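Local coordinates for cytochrome P450 (CYP102L1) (Mycobacterium phage Adler, PDB 6N6Q), which probably works as a haem-dependent monooxygenase, activating molecular oxygen at its iron porphyrin to oxidise an organic substrate, as other cytochromes P450 do, at residues A338-P343 against H407-F412. Numbering follows the deposited sequence.
With HEM (protoporphyrin IX containing Fe), chain E.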
ATOM      1  N   ALA A 338      12.816  -4.209   1.408  1.00 52.47           N
ATOM      2  CA  ALA A 338      11.863  -3.818   2.441  1.00 56.77           C
ATOM      3  C   ALA A 338      10.494  -4.433   2.182  1.00 53.11           C
ATOM      4  O   ALA A 338       9.841  -4.922   3.112  1.00 47.41           O
ATOM      5  CB  ALA A 338      11.762  -2.294   2.519  1.00 39.98           C
ATOM      6  N   LEU A 339      10.046  -4.425   0.924  1.00 50.77           N
ATOM      7  CA  LEU A 339       8.769  -5.035   0.580  1.00 48.95           C
ATOM      8  C   LEU A 339       8.816  -6.553   0.652  1.00 56.51           C
ATOM      9  O   LEU A 339       7.758  -7.191   0.698  1.00 50.22           O
ATOM     10  CB  LEU A 339       8.331  -4.588  -0.816  1.00 39.47           C
ATOM     11  CG  LEU A 339       7.867  -3.133  -0.909  1.00 42.75           C
ATOM     12  CD1 LEU A 339       7.490  -2.774  -2.337  1.00 40.30           C
ATOM     13  CD2 LEU A 339       6.698  -2.892   0.035  1.00 39.26           C
ATOM     14  N   ARG A 340      10.009  -7.148   0.656  1.00 53.27           N
ATOM     15  CA  ARG A 340      10.115  -8.586   0.868  1.00 52.04           C
ATOM     16  C   ARG A 340      10.060  -8.918   2.354  1.00 54.68           C
ATOM     17  O   ARG A 340       9.187  -9.669   2.803  1.00 56.32           O
ATOM     18  CB  ARG A 340      11.406  -9.126   0.248  1.00 54.22           C
ATOM     19  CG  ARG A 340      11.519 -10.642   0.312  1.00 58.40           C
ATOM     20  CD  ARG A 340      12.938 -11.123   0.057  1.00 53.40           C
ATOM     21  NE  ARG A 340      13.853 -10.701   1.113  1.00 56.50           N
ATOM     22  CZ  ARG A 340      14.012 -11.346   2.264  1.00 56.94           C
ATOM     23  NH1 ARG A 340      13.313 -12.445   2.512  1.00 56.61           N
ATOM     24  NH2 ARG A 340      14.867 -10.892   3.168  1.00 57.32           N
ATOM     25  N   LEU A 341      10.983  -8.352   3.135  1.00 50.00           N
ATOM     26  CA  LEU A 341      11.057  -8.685   4.553  1.00 55.58           C
ATOM     27  C   LEU A 341       9.782  -8.296   5.291  1.00 54.59           C
ATOM     28  O   LEU A 341       9.379  -8.982   6.237  1.00 55.89           O
ATOM     29  CB  LEU A 341      12.270  -8.005   5.188  1.00 52.48           C
ATOM     30  CG  LEU A 341      12.829  -8.681   6.442  1.00 59.72           C
ATOM     31  CD1 LEU A 341      13.198 -10.124   6.140  1.00 53.51           C
ATOM     32  CD2 LEU A 341      14.034  -7.920   6.971  1.00 56.83           C
ATOM     33  N   TRP A 342       9.131  -7.213   4.872  1.00 53.55           N
ATOM     34  CA  TRP A 342       7.882  -6.769   5.487  1.00 56.89           C
ATOM     35  C   TRP A 342       6.963  -6.217   4.411  1.00 46.25           C
ATOM     36  O   TRP A 342       6.922  -5.005   4.168  1.00 52.53           O
ATOM     37  CB  TRP A 342       8.135  -5.727   6.578  1.00 49.70           C
ATOM     38  CG  TRP A 342       8.844  -6.290   7.764  1.00 55.10           C
ATOM     39  CD1 TRP A 342      10.176  -6.194   8.044  1.00 57.16           C
ATOM     40  CD2 TRP A 342       8.264  -7.052   8.829  1.00 56.30           C
ATOM     41  NE1 TRP A 342      10.459  -6.843   9.222  1.00 59.83           N
ATOM     42  CE2 TRP A 342       9.302  -7.379   9.723  1.00 55.38           C
ATOM     43  CE3 TRP A 342       6.965  -7.486   9.113  1.00 54.43           C
ATOM     44  CZ2 TRP A 342       9.084  -8.122  10.882  1.00 49.05           C
ATOM     45  CZ3 TRP A 342       6.750  -8.224  10.265  1.00 54.68           C
ATOM     46  CH2 TRP A 342       7.804  -8.533  11.136  1.00 47.88           C
ATOM     47  N   PRO A 343       6.196  -7.081   3.749  1.00 51.24           N
ATOM     48  CA  PRO A 343       5.245  -6.589   2.746  1.00 50.31           C
ATOM     49  C   PRO A 343       4.073  -5.894   3.410  1.00 50.57           C
ATOM     50  O   PRO A 343       3.294  -6.534   4.124  1.00 52.67           O
ATOM     51  CB  PRO A 343       4.815  -7.860   2.003  1.00 47.01           C
ATOM     52  CG  PRO A 343       5.166  -9.009   2.916  1.00 51.37           C
ATOM     53  CD  PRO A 343       5.983  -8.500   4.075  1.00 44.08           C
ATOM     54  N   HIS A 407      10.456 -19.658  -5.632  1.00 65.63           N
ATOM     55  CA  HIS A 407      10.290 -18.666  -4.579  1.00 64.04           C
ATOM     56  C   HIS A 407       9.235 -17.662  -5.019  1.00 61.97           C
ATOM     57  O   HIS A 407       9.048 -17.421  -6.214  1.00 61.22           O
ATOM     58  CB  HIS A 407      11.608 -17.953  -4.257  1.00 60.04           C
ATOM     59  CG  HIS A 407      12.092 -17.057  -5.354  1.00 63.44           C
ATOM     60  ND1 HIS A 407      12.757 -17.532  -6.464  1.00 67.91           N
ATOM     61  CD2 HIS A 407      12.007 -15.715  -5.511  1.00 61.63           C
ATOM     62  CE1 HIS A 407      13.061 -16.521  -7.258  1.00 73.27           C
ATOM     63  NE2 HIS A 407      12.616 -15.407  -6.703  1.00 69.63           N
ATOM     64  N   ILE A 408       8.547 -17.080  -4.041  1.00 50.11           N
ATOM     65  CA  ILE A 408       7.448 -16.153  -4.287  1.00 56.53           C
ATOM     66  C   ILE A 408       7.889 -14.751  -3.894  1.00 54.17           C
ATOM     67  O   ILE A 408       8.464 -14.550  -2.817  1.00 52.89           O
ATOM     68  CB  ILE A 408       6.181 -16.565  -3.518  1.00 47.60           C
ATOM     69  CG1 ILE A 408       5.665 -17.911  -4.026  1.00 50.68           C
ATOM     70  CG2 ILE A 408       5.105 -15.493  -3.642  1.00 51.00           C
ATOM     71  CD1 ILE A 408       5.301 -17.910  -5.496  1.00 53.19           C
ATOM     72  N   TYR A 409       7.626 -13.782  -4.775  1.00 48.67           N
ATOM     73  CA  TYR A 409       7.833 -12.367  -4.461  1.00 50.69           C
ATOM     74  C   TYR A 409       6.783 -11.575  -5.243  1.00 51.60           C
ATOM     75  O   TYR A 409       7.029 -11.138  -6.370  1.00 55.15           O
ATOM     76  CB  TYR A 409       9.244 -11.910  -4.795  1.00 52.55           C
ATOM     77  CG  TYR A 409       9.480 -10.452  -4.482  1.00 52.11           C
ATOM     78  CD1 TYR A 409       9.586 -10.015  -3.169  1.00 51.13           C
ATOM     79  CD2 TYR A 409       9.585  -9.512  -5.498  1.00 53.11           C
ATOM     80  CE1 TYR A 409       9.792  -8.682  -2.876  1.00 56.53           C
ATOM     81  CE2 TYR A 409       9.795  -8.175  -5.215  1.00 47.15           C
ATOM     82  CZ  TYR A 409       9.897  -7.766  -3.902  1.00 55.52           C
ATOM     83  OH  TYR A 409      10.105  -6.437  -3.609  1.00 53.06           O
ATOM     84  N   LYS A 410       5.613 -11.398  -4.632  1.00 51.22           N
ATOM     85  CA  LYS A 410       4.491 -10.695  -5.255  1.00 55.05           C
ATOM     86  C   LYS A 410       3.928  -9.657  -4.291  1.00 51.32           C
ATOM     87  O   LYS A 410       2.777  -9.763  -3.851  1.00 52.63           O
ATOM     88  CB  LYS A 410       3.405 -11.684  -5.680  1.00 50.76           C
ATOM     89  CG  LYS A 410       3.857 -12.708  -6.703  1.00 54.95           C
ATOM     90  CD  LYS A 410       4.206 -12.049  -8.028  1.00 43.09           C
ATOM     91  CE  LYS A 410       4.546 -13.090  -9.080  1.00 48.61           C
ATOM     92  NZ  LYS A 410       4.667 -12.493 -10.436  1.00 58.04           N
ATOM     93  N   PRO A 411       4.708  -8.623  -3.956  1.00 50.42           N
ATOM     94  CA  PRO A 411       4.196  -7.601  -3.026  1.00 46.82           C
ATOM     95  C   PRO A 411       3.048  -6.783  -3.594  1.00 42.53           C
ATOM     96  O   PRO A 411       2.356  -6.106  -2.824  1.00 39.81           O
ATOM     97  CB  PRO A 411       5.425  -6.723  -2.755  1.00 46.92           C
ATOM     98  CG  PRO A 411       6.270  -6.887  -3.970  1.00 45.60           C
ATOM     99  CD  PRO A 411       6.070  -8.308  -4.422  1.00 47.44           C
ATOM    100  N   PHE A 412       2.821  -6.825  -4.906  1.00 45.37           N
ATOM    101  CA  PHE A 412       1.741  -6.084  -5.544  1.00 40.47           C
ATOM    102  C   PHE A 412       0.639  -6.997  -6.073  1.00 42.62           C
ATOM    103  O   PHE A 412      -0.122  -6.595  -6.960  1.00 41.91           O
ATOM    104  CB  PHE A 412       2.294  -5.214  -6.673  1.00 45.65           C
ATOM    105  CG  PHE A 412       3.256  -4.158  -6.210  1.00 44.82           C
ATOM    106  CD1 PHE A 412       2.799  -2.905  -5.831  1.00 41.43           C
ATOM    107  CD2 PHE A 412       4.617  -4.415  -6.160  1.00 42.76           C
ATOM    108  CE1 PHE A 412       3.681  -1.930  -5.404  1.00 47.36           C
ATOM    109  CE2 PHE A 412       5.505  -3.446  -5.736  1.00 41.71           C
ATOM    110  CZ  PHE A 412       5.036  -2.201  -5.356  1.00 52.33           C
TER
HETATM  111  CHA HEM E 501      -4.289  -3.577  -5.409  1.00 46.16           C
HETATM  112  CHB HEM E 501      -0.231  -3.556  -2.735  1.00 48.28           C
HETATM  113  CHC HEM E 501       0.323   1.196  -3.620  1.00 46.27           C
HETATM  114  CHD HEM E 501      -4.097   1.286  -5.638  1.00 41.66           C
HETATM  115  C1A HEM E 501      -3.231  -4.008  -4.632  1.00 43.26           C
HETATM  116  C2A HEM E 501      -2.957  -5.369  -4.208  1.00 48.03           C
HETATM  117  C3A HEM E 501      -1.843  -5.359  -3.474  1.00 44.22           C
HETATM  118  C4A HEM E 501      -1.359  -3.995  -3.400  1.00 45.94           C
HETATM  119  CMA HEM E 501      -1.192  -6.594  -2.818  1.00 42.76           C
HETATM  120  CAA HEM E 501      -3.801  -6.620  -4.532  1.00 42.25           C
HETATM  121  CBA HEM E 501      -4.908  -6.741  -3.488  1.00 45.18           C
HETATM  122  CGA HEM E 501      -5.652  -8.043  -3.648  1.00 51.00           C
HETATM  123  O1A HEM E 501      -5.228  -8.890  -4.478  1.00 51.99           O
HETATM  124  O2A HEM E 501      -6.674  -8.234  -2.941  1.00 42.86           O
HETATM  125  C1B HEM E 501       0.304  -2.283  -2.790  1.00 48.92           C
HETATM  126  C2B HEM E 501       1.600  -1.882  -2.277  1.00 54.61           C
HETATM  127  C3B HEM E 501       1.758  -0.566  -2.520  1.00 48.98           C
HETATM  128  C4B HEM E 501       0.561  -0.097  -3.195  1.00 51.71           C
HETATM  129  CMB HEM E 501       2.574  -2.863  -1.584  1.00 37.77           C
HETATM  130  CAB HEM E 501       2.947   0.374  -2.186  1.00 48.91           C
HETATM  131  CBB HEM E 501       4.061   0.009  -1.538  1.00 49.45           C
HETATM  132  C1C HEM E 501      -0.807   1.647  -4.271  1.00 43.20           C
HETATM  133  C2C HEM E 501      -1.034   2.981  -4.789  1.00 53.44           C
HETATM  134  C3C HEM E 501      -2.245   3.023  -5.345  1.00 49.43           C
HETATM  135  C4C HEM E 501      -2.850   1.703  -5.206  1.00 43.63           C
HETATM  136  CMC HEM E 501      -0.051   4.171  -4.714  1.00 42.38           C
HETATM  137  CAC HEM E 501      -2.831   4.296  -6.004  1.00 47.73           C
HETATM  138  CBC HEM E 501      -4.032   4.325  -6.589  1.00 54.44           C
HETATM  139  C1D HEM E 501      -4.537  -0.018  -5.765  1.00 45.12           C
HETATM  140  C2D HEM E 501      -5.796  -0.451  -6.343  1.00 44.80           C
HETATM  141  C3D HEM E 501      -5.848  -1.787  -6.281  1.00 40.40           C
HETATM  142  C4D HEM E 501      -4.625  -2.260  -5.662  1.00 42.97           C
HETATM  143  CMD HEM E 501      -6.888   0.473  -6.927  1.00 33.94           C
HETATM  144  CAD HEM E 501      -7.008  -2.678  -6.784  1.00 40.48           C
HETATM  145  CBD HEM E 501      -6.849  -2.947  -8.277  1.00 32.48           C
HETATM  146  CGD HEM E 501      -7.925  -3.893  -8.751  1.00 45.02           C
HETATM  147  O1D HEM E 501      -8.328  -3.797  -9.940  1.00 44.89           O
HETATM  148  O2D HEM E 501      -8.386  -4.740  -7.942  1.00 43.81           O
HETATM  149  NA  HEM E 501      -2.234  -3.202  -4.116  1.00 49.98           N
HETATM  150  NB  HEM E 501      -0.298  -1.170  -3.341  1.00 48.44           N
HETATM  151  NC  HEM E 501      -1.936   0.900  -4.545  1.00 47.62           N
HETATM  152  ND  HEM E 501      -3.852  -1.151  -5.361  1.00 45.97           N
HETATM  153 FE   HEM E 501      -2.141  -1.125  -4.215  1.00 54.90          FE
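R340, in the last turn of its helix, faces Y409 in the irregular segment 407-412 with their CA atoms 6.9 Å apart and with no hydrogen bond between the two segments; the Y409 side chain packs against the helix backbone itself. With CG anti to the backbone N (chi1 180°), the Y409 ring extends from the loop to the last turn of the helix. Its CE1 comes within 3.5 Å of R340 CB, an oblique approach, while the edge of the ring points at R340 N. P411 CD sits 3.7 Å above the plane of the Y409 ring, over its centre, so the loop packs on itself as it meets the helix. The Y409 hydroxyl passes L339 CB at 3.8 Å and hydrogen-bonds to D336 O. L339 carries the apolar contact on to the haem side: its CB meets P411 CB at 4.1 Å, and its CD1 lies 3.9 Å from F412 CZ, the two side chains crossing nearly at right angles. F412 in turn brings CE1 to 3.7 Å from HEM C3B. R340 leads its guanidinium away from the loop, to a salt bridge with E337, the pair forming the ExxR motif of the P450 K helix, and to the carbonyl oxygens of H379 and A388. Helix 265-296 packs on L339 through A286, helix 375-379 meets P411 through H379, and F412, opening the cysteine-containing haem-binding motif, pairs its backbone with C419 and touches helix 422-439.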